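Local coordinates for protein Non-reducing end beta-L-arabinofuranosidase (Bacteroides thetaiotaomicron, PDB 5MQO) that probably hydrolyses glycosidic linkages of complex plant pectin in the human gut, as a glycoside hydrolase of family GH127, at residues T410-S415 with R464-A469; N48-E53 with S415-I420; I386-F391 with A405-T410; M335-A340 with P603-L608. All coordinates share one frame; numbering follows the deposited sequence.

Interaction 1 of 4, residues T410-S415 with R464-A469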
loop_
_atom_site.group_PDB
_atom_site.type_symbol
_atom_site.label_atom_id
_atom_site.label_comp_id
_atom_site.label_asym_id
_atom_site.label_seq_id
_atom_site.Cartn_x
_atom_site.Cartn_y
_atom_site.Cartn_z
ATOM N N THR A 410 -5.355 5.343 -0.329
ATOM C CA THR A 410 -4.540 6.289 0.446
ATOM C C THR A 410 -3.100 5.807 0.551
ATOM O O THR A 410 -2.175 6.551 0.216
ATOM C CB THR A 410 -5.121 6.442 1.856
ATOM O OG1 THR A 410 -6.507 6.782 1.719
ATOM C CG2 THR A 410 -4.374 7.508 2.709
ATOM N N CYS A 411 -2.930 4.545 0.935
ATOM C CA CYS A 411 -1.601 3.954 1.067
ATOM C C CYS A 411 -0.844 3.932 -0.260
ATOM O O CYS A 411 0.321 4.378 -0.345
ATOM C CB CYS A 411 -1.687 2.554 1.688
ATOM S SG CYS A 411 -2.105 2.564 3.455
ATOM N N LEU A 412 -1.525 3.458 -1.300
ATOM C CA LEU A 412 -0.897 3.318 -2.611
ATOM C C LEU A 412 -0.313 4.615 -3.175
ATOM O O LEU A 412 0.855 4.596 -3.561
ATOM C CB LEU A 412 -1.852 2.669 -3.634
ATOM C CG LEU A 412 -1.303 2.363 -5.045
ATOM C CD1 LEU A 412 -0.087 1.446 -5.085
ATOM C CD2 LEU A 412 -2.416 1.766 -5.897
ATOM N N TYR A 413 -1.093 5.713 -3.222
ATOM C CA TYR A 413 -0.577 7.000 -3.750
ATOM C C TYR A 413 0.403 7.699 -2.769
ATOM O O TYR A 413 1.374 8.301 -3.191
ATOM C CB TYR A 413 -1.686 7.992 -4.130
ATOM C CG TYR A 413 -2.592 7.621 -5.297
ATOM C CD1 TYR A 413 -2.263 7.930 -6.612
ATOM C CD2 TYR A 413 -3.811 7.007 -5.078
ATOM C CE1 TYR A 413 -3.111 7.585 -7.686
ATOM C CE2 TYR A 413 -4.660 6.681 -6.134
ATOM C CZ TYR A 413 -4.316 6.974 -7.430
ATOM O OH TYR A 413 -5.205 6.589 -8.419
ATOM N N ASN A 414 0.185 7.605 -1.475
ATOM C CA ASN A 414 0.848 8.549 -0.562
ATOM C C ASN A 414 1.965 7.993 0.334
ATOM O O ASN A 414 2.754 8.779 0.851
ATOM C CB ASN A 414 -0.208 9.222 0.323
ATOM C CG ASN A 414 -1.283 9.855 -0.490
ATOM O OD1 ASN A 414 -1.017 10.779 -1.222
ATOM N ND2 ASN A 414 -2.478 9.318 -0.430
ATOM N N SER A 415 2.008 6.674 0.554
ATOM C CA SER A 415 3.067 6.075 1.365
ATOM C C SER A 415 3.729 4.841 0.770
ATOM O O SER A 415 4.564 4.224 1.416
ATOM C CB SER A 415 2.520 5.781 2.752
ATOM O OG SER A 415 1.330 5.026 2.711
ATOM N N ARG A 464 7.972 -4.500 -6.850
ATOM C CA ARG A 464 6.989 -5.510 -7.209
ATOM C C ARG A 464 5.569 -5.093 -6.825
ATOM O O ARG A 464 4.620 -5.432 -7.523
ATOM C CB ARG A 464 7.342 -6.878 -6.622
ATOM C CG ARG A 464 7.053 -7.047 -5.153
ATOM C CD ARG A 464 5.658 -7.608 -4.858
ATOM N NE ARG A 464 5.766 -8.921 -4.242
ATOM C CZ ARG A 464 6.217 -9.154 -3.005
ATOM N NH1 ARG A 464 6.588 -8.168 -2.201
ATOM N NH2 ARG A 464 6.299 -10.405 -2.562
ATOM N N THR A 465 5.422 -4.355 -5.730
ATOM C CA THR A 465 4.090 -3.932 -5.319
ATOM C C THR A 465 3.571 -2.932 -6.343
ATOM O O THR A 465 2.485 -3.122 -6.911
ATOM C CB THR A 465 4.071 -3.354 -3.900
ATOM O OG1 THR A 465 4.168 -4.425 -2.955
ATOM C CG2 THR A 465 2.781 -2.624 -3.636
ATOM N N LEU A 466 4.367 -1.906 -6.615
ATOM C CA LEU A 466 3.995 -0.920 -7.624
ATOM C C LEU A 466 3.781 -1.553 -8.997
ATOM O O LEU A 466 2.853 -1.161 -9.677
ATOM C CB LEU A 466 4.992 0.234 -7.701
ATOM C CG LEU A 466 5.079 1.090 -6.435
ATOM C CD1 LEU A 466 6.392 1.846 -6.386
ATOM C CD2 LEU A 466 3.916 2.049 -6.355
ATOM N N CYS A 467 4.594 -2.545 -9.381
ATOM C CA CYS A 467 4.368 -3.312 -10.633
ATOM C C CYS A 467 3.034 -4.092 -10.675
ATOM O O CYS A 467 2.673 -4.619 -11.721
ATOM C CB CYS A 467 5.513 -4.305 -10.902
ATOM S SG CYS A 467 7.066 -3.580 -11.469
ATOM N N GLN A 468 2.328 -4.187 -9.547
ATOM C CA GLN A 468 1.073 -4.919 -9.437
ATOM C C GLN A 468 -0.139 -4.060 -9.190
ATOM O O GLN A 468 -1.227 -4.600 -9.046
ATOM C CB GLN A 468 1.183 -5.874 -8.273
ATOM C CG GLN A 468 2.157 -7.014 -8.497
ATOM C CD GLN A 468 2.492 -7.708 -7.207
ATOM O OE1 GLN A 468 2.256 -7.158 -6.116
ATOM N NE2 GLN A 468 3.050 -8.908 -7.303
ATOM N N ALA A 469 0.024 -2.737 -9.127
ATOM C CA ALA A 469 -1.080 -1.802 -8.823
ATOM C C ALA A 469 -2.375 -2.156 -9.544
ATOM O O ALA A 469 -3.424 -2.180 -8.933
ATOM C CB ALA A 469 -0.674 -0.394 -9.178
#
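Leu412 reaches from helix 402-416 to Leu466 of helix 458-466 and Ala469 just beyond it in the chain. This is packing between two helical elements of the GH127 catalytic domain, which belongs to the six-hairpin class of all-helical glycosidase barrels. From CB the Leu412 side chain runs anti to the backbone N (chi1 -176°), and this carries CG outward from its helix, beside Trp51 of helix 50-69. At CG the chain forks and the two methyls take different partners. CD1 of Leu412 comes 4.2 Å from CD2 of Leu466, methyl against methyl, while CD2 of Leu412 lies 4.3 Å from CB of Ala469. Both distances are ordinary for apolar packing, and all three residues are buried. Ala469 is brought within range by a type I turn from Leu466 to Ala469, in which Ala469 N donates to Leu466 O at 3.3 Å. Thr465 points the same way but stops short of contact, its OG1 bonded back to Asn461 O. From Leu412 helix 402-416 widens into a pi-type turn (412-415), and Asn414 uses its amide to link the helix to Pro603 O and Val605 N. ND2 of Asn414 also donates to Thr410 O at 2.9 Å, in the carbonyl plane on a lone pair, although that partner sits 27° out of the amide plane; the same oxygen accepts Asn414 N.

Interaction 2 of 4, residues N48-E53 with S415-I420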
loop_
_atom_site.group_PDB
_atom_site.type_symbol
_atom_site.label_atom_id
_atom_site.label_comp_id
_atom_site.label_asym_id
_atom_site.label_seq_id
_atom_site.Cartn_x
_atom_site.Cartn_y
_atom_site.Cartn_z
ATOM N N ASN A 48 -3.988 5.001 -20.326
ATOM C CA ASN A 48 -3.567 6.374 -20.704
ATOM C C ASN A 48 -3.710 7.366 -19.579
ATOM O O ASN A 48 -4.575 8.235 -19.644
ATOM C CB ASN A 48 -4.423 6.917 -21.876
ATOM C CG ASN A 48 -4.507 5.950 -23.035
ATOM O OD1 ASN A 48 -3.486 5.544 -23.602
ATOM N ND2 ASN A 48 -5.730 5.554 -23.385
ATOM N N GLY A 49 -2.883 7.285 -18.553
ATOM C CA GLY A 49 -2.929 8.342 -17.547
ATOM C C GLY A 49 -1.855 8.197 -16.513
ATOM O O GLY A 49 -0.743 7.758 -16.833
ATOM N N PHE A 50 -2.200 8.561 -15.277
ATOM C CA PHE A 50 -1.304 8.463 -14.124
ATOM C C PHE A 50 -0.582 7.110 -14.116
ATOM O O PHE A 50 0.655 7.052 -14.141
ATOM C CB PHE A 50 -2.079 8.670 -12.809
ATOM C CG PHE A 50 -1.198 8.829 -11.592
ATOM C CD1 PHE A 50 -0.629 7.736 -10.955
ATOM C CD2 PHE A 50 -0.934 10.092 -11.075
ATOM C CE1 PHE A 50 0.178 7.903 -9.833
ATOM C CE2 PHE A 50 -0.144 10.264 -9.947
ATOM C CZ PHE A 50 0.415 9.166 -9.326
ATOM N N TRP A 51 -1.350 6.025 -14.097
ATOM C CA TRP A 51 -0.763 4.708 -13.812
ATOM C C TRP A 51 -0.118 4.054 -15.020
ATOM O O TRP A 51 0.874 3.338 -14.878
ATOM C CB TRP A 51 -1.776 3.771 -13.126
ATOM C CG TRP A 51 -1.974 4.083 -11.639
ATOM C CD1 TRP A 51 -3.080 4.617 -11.046
ATOM C CD2 TRP A 51 -1.020 3.884 -10.592
ATOM N NE1 TRP A 51 -2.876 4.762 -9.693
ATOM C CE2 TRP A 51 -1.623 4.323 -9.385
ATOM C CE3 TRP A 51 0.277 3.361 -10.553
ATOM C CZ2 TRP A 51 -0.978 4.275 -8.167
ATOM C CZ3 TRP A 51 0.928 3.311 -9.329
ATOM C CH2 TRP A 51 0.297 3.766 -8.146
ATOM N N GLY A 52 -0.680 4.285 -16.198
ATOM C CA GLY A 52 -0.018 3.918 -17.447
ATOM C C GLY A 52 1.400 4.463 -17.524
ATOM O O GLY A 52 2.363 3.718 -17.855
ATOM N N GLU A 53 1.518 5.757 -17.198
ATOM C CA GLU A 53 2.803 6.464 -17.195
ATOM C C GLU A 53 3.768 5.877 -16.157
ATOM O O GLU A 53 4.906 5.526 -16.498
ATOM C CB GLU A 53 2.608 7.956 -16.969
ATOM C CG GLU A 53 3.853 8.790 -17.212
ATOM C CD GLU A 53 3.720 10.186 -16.652
ATOM O OE1 GLU A 53 3.148 11.076 -17.339
ATOM O OE2 GLU A 53 4.197 10.377 -15.513
ATOM N N SER A 415 2.008 6.674 0.554
ATOM C CA SER A 415 3.067 6.075 1.365
ATOM C C SER A 415 3.729 4.841 0.770
ATOM O O SER A 415 4.564 4.224 1.416
ATOM C CB SER A 415 2.520 5.781 2.752
ATOM O OG SER A 415 1.330 5.026 2.711
ATOM N N VAL A 416 3.388 4.501 -0.464
ATOM C CA VAL A 416 4.027 3.395 -1.194
ATOM C C VAL A 416 4.699 3.982 -2.441
ATOM O O VAL A 416 5.913 3.833 -2.631
ATOM C CB VAL A 416 2.977 2.329 -1.578
ATOM C CG1 VAL A 416 3.568 1.257 -2.477
ATOM C CG2 VAL A 416 2.397 1.698 -0.325
ATOM N N LEU A 417 3.911 4.675 -3.265
ATOM C CA LEU A 417 4.437 5.365 -4.418
ATOM C C LEU A 417 5.472 6.437 -4.025
ATOM O O LEU A 417 6.377 6.757 -4.819
ATOM C CB LEU A 417 3.284 5.951 -5.236
ATOM C CG LEU A 417 3.567 6.740 -6.514
ATOM C CD1 LEU A 417 4.265 5.926 -7.588
ATOM C CD2 LEU A 417 2.264 7.284 -7.040
ATOM N N SER A 418 5.382 6.971 -2.807
ATOM C CA SER A 418 6.400 7.927 -2.325
ATOM C C SER A 418 7.765 7.270 -2.150
ATOM O O SER A 418 8.784 7.930 -2.133
ATOM C CB SER A 418 5.978 8.507 -0.989
ATOM O OG SER A 418 5.988 7.478 -0.023
ATOM N N GLY A 419 7.758 5.958 -1.994
ATOM C CA GLY A 419 8.966 5.200 -1.780
ATOM C C GLY A 419 9.936 5.084 -2.935
ATOM O O GLY A 419 11.068 4.609 -2.727
ATOM N N ILE A 420 9.509 5.489 -4.134
ATOM C CA ILE A 420 10.326 5.385 -5.337
ATOM C C ILE A 420 10.355 6.746 -5.998
ATOM O O ILE A 420 9.418 7.515 -5.865
ATOM C CB ILE A 420 9.794 4.283 -6.304
ATOM C CG1 ILE A 420 10.894 3.832 -7.287
ATOM C CG2 ILE A 420 8.509 4.715 -7.029
ATOM C CD1 ILE A 420 10.475 2.728 -8.262
#
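Leu417 sends one methyl, CD2, into the corner between the rings of Phe50 and Trp51. The apolar contacts all fall on that atom. CD2 of Leu417 sits at the edge of the Phe50 ring, near the ring plane, 3.5 Å from CZ of Phe50 and as near to CE1, a snug fit. The same CD2 of Leu417 is 4.2 Å from CH2 of Trp51, approached obliquely. With CG of Leu417 anti to the backbone N (chi1 180°), the side chain extends straight toward the aromatic pair, which comes to meet it from the other direction. The two rings also meet each other: CD1 of Phe50 lies 3.7 Å above one face of the Trp51 ring plane, offset toward the rim. Around them Trp46 stacks on Trp51, and Tyr413 meets Phe50 edge-to-face. Hydrogen bonds do not cross between the two segments; they fix each backbone instead. Gly49 takes the N-cap position of helix 50-69, whose first turn is closed by Glu53 N to Gly49 O at 3.0 Å. On the other side Gly419 N reaches Val416 O at 2.9 Å. The contact joins the start of helix 50-69 to the 3-10 turn at 417-419, which carries on from helix 402-416, with Leu466 of helix 458-466 packed against Leu417 and Tyr680, just past strand 670-678, touching both Phe50 and Leu417.

Interaction 3 of 4, residues I386-F391 with A405-T410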
loop_
_atom_site.group_PDB
_atom_site.type_symbol
_atom_site.label_atom_id
_atom_site.label_comp_id
_atom_site.label_asym_id
_atom_site.label_seq_id
_atom_site.Cartn_x
_atom_site.Cartn_y
_atom_site.Cartn_z
ATOM N N ILE A 386 3.074 -0.611 2.780
ATOM C CA ILE A 386 2.619 -1.706 1.914
ATOM C C ILE A 386 1.875 -2.742 2.741
ATOM O O ILE A 386 0.951 -3.377 2.256
ATOM C CB ILE A 386 3.814 -2.393 1.187
ATOM C CG1 ILE A 386 4.456 -1.413 0.198
ATOM C CG2 ILE A 386 3.390 -3.697 0.482
ATOM C CD1 ILE A 386 5.744 -1.893 -0.434
ATOM N N GLY A 387 2.327 -2.944 3.969
ATOM C CA GLY A 387 1.669 -3.861 4.879
ATOM C C GLY A 387 0.260 -3.412 5.205
ATOM O O GLY A 387 -0.675 -4.191 5.095
ATOM N N ASN A 388 0.117 -2.151 5.601
ATOM C CA ASN A 388 -1.197 -1.574 5.876
ATOM C C ASN A 388 -2.100 -1.675 4.623
ATOM O O ASN A 388 -3.301 -1.922 4.745
ATOM C CB ASN A 388 -1.049 -0.124 6.304
ATOM C CG ASN A 388 -2.312 0.448 6.931
ATOM O OD1 ASN A 388 -3.079 -0.235 7.631
ATOM N ND2 ASN A 388 -2.512 1.741 6.723
ATOM N N MET A 389 -1.517 -1.502 3.440
ATOM C CA MET A 389 -2.255 -1.602 2.189
ATOM C C MET A 389 -2.814 -3.023 1.953
ATOM O O MET A 389 -3.988 -3.189 1.669
ATOM C CB MET A 389 -1.338 -1.217 1.039
ATOM C CG MET A 389 -2.007 -1.288 -0.318
ATOM S SD MET A 389 -0.881 -1.013 -1.680
ATOM C CE MET A 389 -1.838 -1.750 -2.980
ATOM N N LEU A 390 -1.940 -4.019 2.072
ATOM C CA LEU A 390 -2.289 -5.421 1.929
ATOM C C LEU A 390 -3.210 -5.928 3.065
ATOM O O LEU A 390 -4.071 -6.753 2.820
ATOM C CB LEU A 390 -1.034 -6.264 1.876
ATOM C CG LEU A 390 0.000 -6.095 0.760
ATOM C CD1 LEU A 390 1.272 -6.877 1.124
ATOM C CD2 LEU A 390 -0.503 -6.558 -0.587
ATOM N N PHE A 391 -3.033 -5.444 4.295
ATOM C CA PHE A 391 -4.017 -5.695 5.369
ATOM C C PHE A 391 -5.394 -5.204 4.903
ATOM O O PHE A 391 -6.368 -5.962 4.898
ATOM C CB PHE A 391 -3.585 -5.028 6.691
ATOM C CG PHE A 391 -4.578 -5.159 7.848
ATOM C CD1 PHE A 391 -5.341 -6.315 8.058
ATOM C CD2 PHE A 391 -4.699 -4.129 8.778
ATOM C CE1 PHE A 391 -6.228 -6.423 9.135
ATOM C CE2 PHE A 391 -5.592 -4.235 9.861
ATOM C CZ PHE A 391 -6.367 -5.385 10.027
ATOM N N ALA A 405 -11.312 -0.301 1.168
ATOM C CA ALA A 405 -10.811 0.171 -0.129
ATOM C C ALA A 405 -10.193 1.591 -0.112
ATOM O O ALA A 405 -9.212 1.842 -0.836
ATOM C CB ALA A 405 -11.894 0.075 -1.198
ATOM N N GLU A 406 -10.755 2.492 0.690
ATOM C CA GLU A 406 -10.210 3.842 0.873
ATOM C C GLU A 406 -8.748 3.810 1.332
ATOM O O GLU A 406 -7.882 4.509 0.776
ATOM C CB GLU A 406 -11.054 4.602 1.905
ATOM C CG GLU A 406 -10.759 6.088 2.066
ATOM C CD GLU A 406 -10.917 6.895 0.798
ATOM O OE1 GLU A 406 -11.871 6.652 0.027
ATOM O OE2 GLU A 406 -10.081 7.787 0.561
ATOM N N LEU A 407 -8.475 2.958 2.312
ATOM C CA LEU A 407 -7.126 2.791 2.856
ATOM C C LEU A 407 -6.138 2.183 1.897
ATOM O O LEU A 407 -4.962 2.579 1.892
ATOM C CB LEU A 407 -7.185 2.010 4.177
ATOM C CG LEU A 407 -7.606 3.078 5.211
ATOM C CD1 LEU A 407 -8.613 2.568 6.184
ATOM C CD2 LEU A 407 -6.394 3.645 5.931
ATOM N N VAL A 408 -6.602 1.229 1.090
ATOM C CA VAL A 408 -5.775 0.699 0.013
ATOM C C VAL A 408 -5.331 1.855 -0.884
ATOM O O VAL A 408 -4.157 1.940 -1.213
ATOM C CB VAL A 408 -6.512 -0.407 -0.798
ATOM C CG1 VAL A 408 -5.760 -0.770 -2.070
ATOM C CG2 VAL A 408 -6.678 -1.663 0.042
ATOM N N GLU A 409 -6.253 2.753 -1.254
ATOM C CA GLU A 409 -5.918 3.867 -2.177
ATOM C C GLU A 409 -4.975 4.884 -1.523
ATOM O O GLU A 409 -3.930 5.242 -2.107
ATOM C CB GLU A 409 -7.163 4.606 -2.698
ATOM C CG GLU A 409 -6.931 5.484 -3.938
ATOM C CD GLU A 409 -8.210 6.139 -4.465
ATOM O OE1 GLU A 409 -8.836 6.894 -3.680
ATOM O OE2 GLU A 409 -8.633 5.857 -5.621
ATOM N N THR A 410 -5.355 5.343 -0.329
ATOM C CA THR A 410 -4.540 6.289 0.446
ATOM C C THR A 410 -3.100 5.807 0.551
ATOM O O THR A 410 -2.175 6.551 0.216
ATOM C CB THR A 410 -5.121 6.442 1.856
ATOM O OG1 THR A 410 -6.507 6.782 1.719
ATOM C CG2 THR A 410 -4.374 7.508 2.709
#
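Met389 and Val408 bring their CA atoms to 4.7 Å, a very close approach for two helix backbones. The segments run roughly antiparallel on helices 382-399 and 402-416, which follow each other with only two residues between them and so form a helical hairpin of the catalytic domain. At this spacing side chain meets backbone: CG2 of Val408 lies 3.5 Å from Met389 O, and CG of Met389 is 4.0 Å from Val408 O. The extended Met389 chain, CG opposite its backbone N (chi1 180°), crosses Val408 at a slant, and CE of Met389 ends 4.1 Å from CG1 of Val408. To one side, ND2 of Asn388 stands 4.4 Å from CD2 of Leu407; this ND2 is hydrogen-bonded to Gly339 O, and the leucine only lies beside a satisfied amide. Leu407 packs also on Trp327 and Val331 of helix 317-333. Within helix 402-416, Thr410 OG1 donates to Glu406 O at 2.8 Å from above the carbonyl plane; Glu406 O also accepts from Thr410 N. Glu406 and Glu409 share the guanidinium of Arg534 away from the seam, which is held by van der Waals contact, without a hydrogen bond across it.

Interaction 4 of 4, residues M335-A340 with P603-L608; sequences MYVTGA and PLVYCL
Val337 and Thr338 occupy the corner of a type I turn from Tyr336 to Gly339, set against strand 604-609 so that the CA atoms of Thr338 and Val605 are 6.4 Å apart. The turn is closed by Gly339 N to Tyr336 O at 2.8 Å, and Gly339 has a positive phi of 88°, which suits glycine. Val605 makes the whole contact from the strand side. CG2 of Val605 rests 3.6 Å from the backbone O of Val337. The other branch, CG1 of Val605, is placed anti to the backbone N (chi1 172°) and faces two methyls of the turn, 4.2 Å from CG1 of Val337 and 4.1 Å from CG2 of Thr338. Thr338 and Val605 meet at about a right angle. Tyr336 N to Ala340 O at 3.1 Å ties the loop together, and that carbonyl O lies at the edge of the Tyr336 ring. This loop follows helix 317-333 of the catalytic domain, whereas the strand belongs to the C-terminal domain, so the contact is part of the joint between the two. Strand 604-609 pairs antiparallel with 596-601, 670-678 and 690-697, and Trp693 of strand 690-697 touches Val337, while helix 402-416 lies alongside, Asn414 touching Thr338.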
loop_
_atom_site.group_PDB
_atom_site.type_symbol
_atom_site.label_atom_id
_atom_site.label_comp_id
_atom_site.label_asym_id
_atom_site.label_seq_id
_atom_site.Cartn_x
_atom_site.Cartn_y
_atom_site.Cartn_z
ATOM N N MET A 335 -2.013 6.288 12.639
ATOM C CA MET A 335 -1.660 6.248 11.221
ATOM C C MET A 335 -1.457 7.650 10.758
ATOM O O MET A 335 -2.274 8.529 11.050
ATOM C CB MET A 335 -2.782 5.636 10.419
ATOM C CG MET A 335 -2.549 5.606 8.926
ATOM S SD MET A 335 -3.892 4.760 8.092
ATOM C CE MET A 335 -5.016 6.142 7.941
ATOM N N TYR A 336 -0.389 7.864 10.006
ATOM C CA TYR A 336 -0.194 9.164 9.382
ATOM C C TYR A 336 -1.242 9.404 8.268
ATOM O O TYR A 336 -1.780 8.456 7.688
ATOM C CB TYR A 336 1.223 9.295 8.874
ATOM C CG TYR A 336 2.198 9.379 9.982
ATOM C CD1 TYR A 336 2.768 8.239 10.544
ATOM C CD2 TYR A 336 2.579 10.607 10.477
ATOM C CE1 TYR A 336 3.709 8.334 11.581
ATOM C CE2 TYR A 336 3.495 10.725 11.512
ATOM C CZ TYR A 336 4.071 9.595 12.065
ATOM O OH TYR A 336 4.989 9.740 13.097
ATOM N N VAL A 337 -1.513 10.669 7.970
ATOM C CA VAL A 337 -2.495 11.064 6.936
ATOM C C VAL A 337 -2.222 10.520 5.521
ATOM O O VAL A 337 -3.127 10.444 4.716
ATOM C CB VAL A 337 -2.634 12.602 6.912
ATOM C CG1 VAL A 337 -1.358 13.232 6.357
ATOM C CG2 VAL A 337 -3.860 13.058 6.124
ATOM N N THR A 338 -0.980 10.131 5.250
ATOM C CA THR A 338 -0.564 9.437 4.034
ATOM C C THR A 338 -0.741 7.911 4.054
ATOM O O THR A 338 -0.363 7.224 3.094
ATOM C CB THR A 338 0.942 9.692 3.801
ATOM O OG1 THR A 338 1.709 9.199 4.907
ATOM C CG2 THR A 338 1.219 11.172 3.650
ATOM N N GLY A 339 -1.288 7.374 5.142
ATOM C CA GLY A 339 -1.457 5.908 5.313
ATOM C C GLY A 339 -0.255 5.201 5.931
ATOM O O GLY A 339 -0.312 4.013 6.225
ATOM N N ALA A 340 0.822 5.944 6.176
ATOM C CA ALA A 340 2.076 5.327 6.580
ATOM C C ALA A 340 1.981 4.955 8.039
ATOM O O ALA A 340 1.190 5.545 8.766
ATOM C CB ALA A 340 3.263 6.245 6.326
ATOM N N PRO A 603 -7.647 12.083 -3.657
ATOM C CA PRO A 603 -6.908 11.105 -2.859
ATOM C C PRO A 603 -5.462 11.459 -2.555
ATOM O O PRO A 603 -4.804 10.717 -1.791
ATOM C CB PRO A 603 -6.942 9.856 -3.728
ATOM C CG PRO A 603 -6.880 10.393 -5.123
ATOM C CD PRO A 603 -7.594 11.735 -5.099
ATOM N N LEU A 604 -4.962 12.555 -3.117
ATOM C CA LEU A 604 -3.554 12.910 -2.937
ATOM C C LEU A 604 -3.378 13.853 -1.778
ATOM O O LEU A 604 -4.011 14.896 -1.713
ATOM C CB LEU A 604 -2.970 13.551 -4.194
ATOM C CG LEU A 604 -2.960 12.647 -5.437
ATOM C CD1 LEU A 604 -2.380 13.399 -6.626
ATOM C CD2 LEU A 604 -2.198 11.344 -5.228
ATOM N N VAL A 605 -2.509 13.484 -0.861
ATOM C CA VAL A 605 -2.038 14.397 0.190
ATOM C C VAL A 605 -1.016 15.291 -0.466
ATOM O O VAL A 605 -0.144 14.810 -1.211
ATOM C CB VAL A 605 -1.400 13.611 1.364
ATOM C CG1 VAL A 605 -0.716 14.536 2.377
ATOM C CG2 VAL A 605 -2.475 12.748 2.000
ATOM N N TYR A 606 -1.145 16.584 -0.226
ATOM C CA TYR A 606 -0.184 17.529 -0.759
ATOM C C TYR A 606 0.823 17.936 0.313
ATOM O O TYR A 606 0.574 17.801 1.518
ATOM C CB TYR A 606 -0.891 18.748 -1.361
ATOM C CG TYR A 606 -1.307 18.527 -2.799
ATOM C CD1 TYR A 606 -2.427 17.752 -3.111
ATOM C CD2 TYR A 606 -0.579 19.071 -3.835
ATOM C CE1 TYR A 606 -2.801 17.519 -4.421
ATOM C CE2 TYR A 606 -0.948 18.871 -5.144
ATOM C CZ TYR A 606 -2.064 18.090 -5.439
ATOM O OH TYR A 606 -2.439 17.861 -6.740
ATOM N N CYS A 607 1.954 18.450 -0.168
ATOM C CA CYS A 607 3.014 18.998 0.677
ATOM C C CYS A 607 3.590 20.237 0.063
ATOM O O CYS A 607 3.261 20.571 -1.070
ATOM C CB CYS A 607 4.138 17.976 0.816
ATOM S SG CYS A 607 5.048 17.658 -0.705
ATOM N N LEU A 608 4.466 20.891 0.826
ATOM C CA LEU A 608 5.233 22.076 0.398
ATOM C C LEU A 608 6.736 21.801 0.486
ATOM O O LEU A 608 7.197 21.365 1.545
ATOM C CB LEU A 608 4.883 23.267 1.295
ATOM C CG LEU A 608 5.662 24.586 1.123
ATOM C CD1 LEU A 608 5.559 25.133 -0.291
ATOM C CD2 LEU A 608 5.172 25.647 2.104
#

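How the interactions relate
Helix 402-416 threads the set: interactions 1, 2 and 3 draw on it, and it borders interaction 4. Interactions 1 and 3 share Thr410 and meet where Leu412 CD1 comes 4.2 Å from Met389 CE. Interactions 1 and 2 share Ser415, their centres about 7 Å apart, and are probably joined by hydrogen bonds from Leu417 N to Leu412 O (3.1 Å) and between Tyr413 OH and Trp51 NE1 (3.2 Å). Interaction 4 has its centre about 13 Å from those of 1 and 3; probable hydrogen bonds of Ser415 OG with Thr338 O (2.8 Å) and Asn388 ND2 with Gly339 O (3.2 Å) hold its loop to the helices, and another, Asn414 ND2 with Pro603 O (3.0 Å), reaches the C-terminal part.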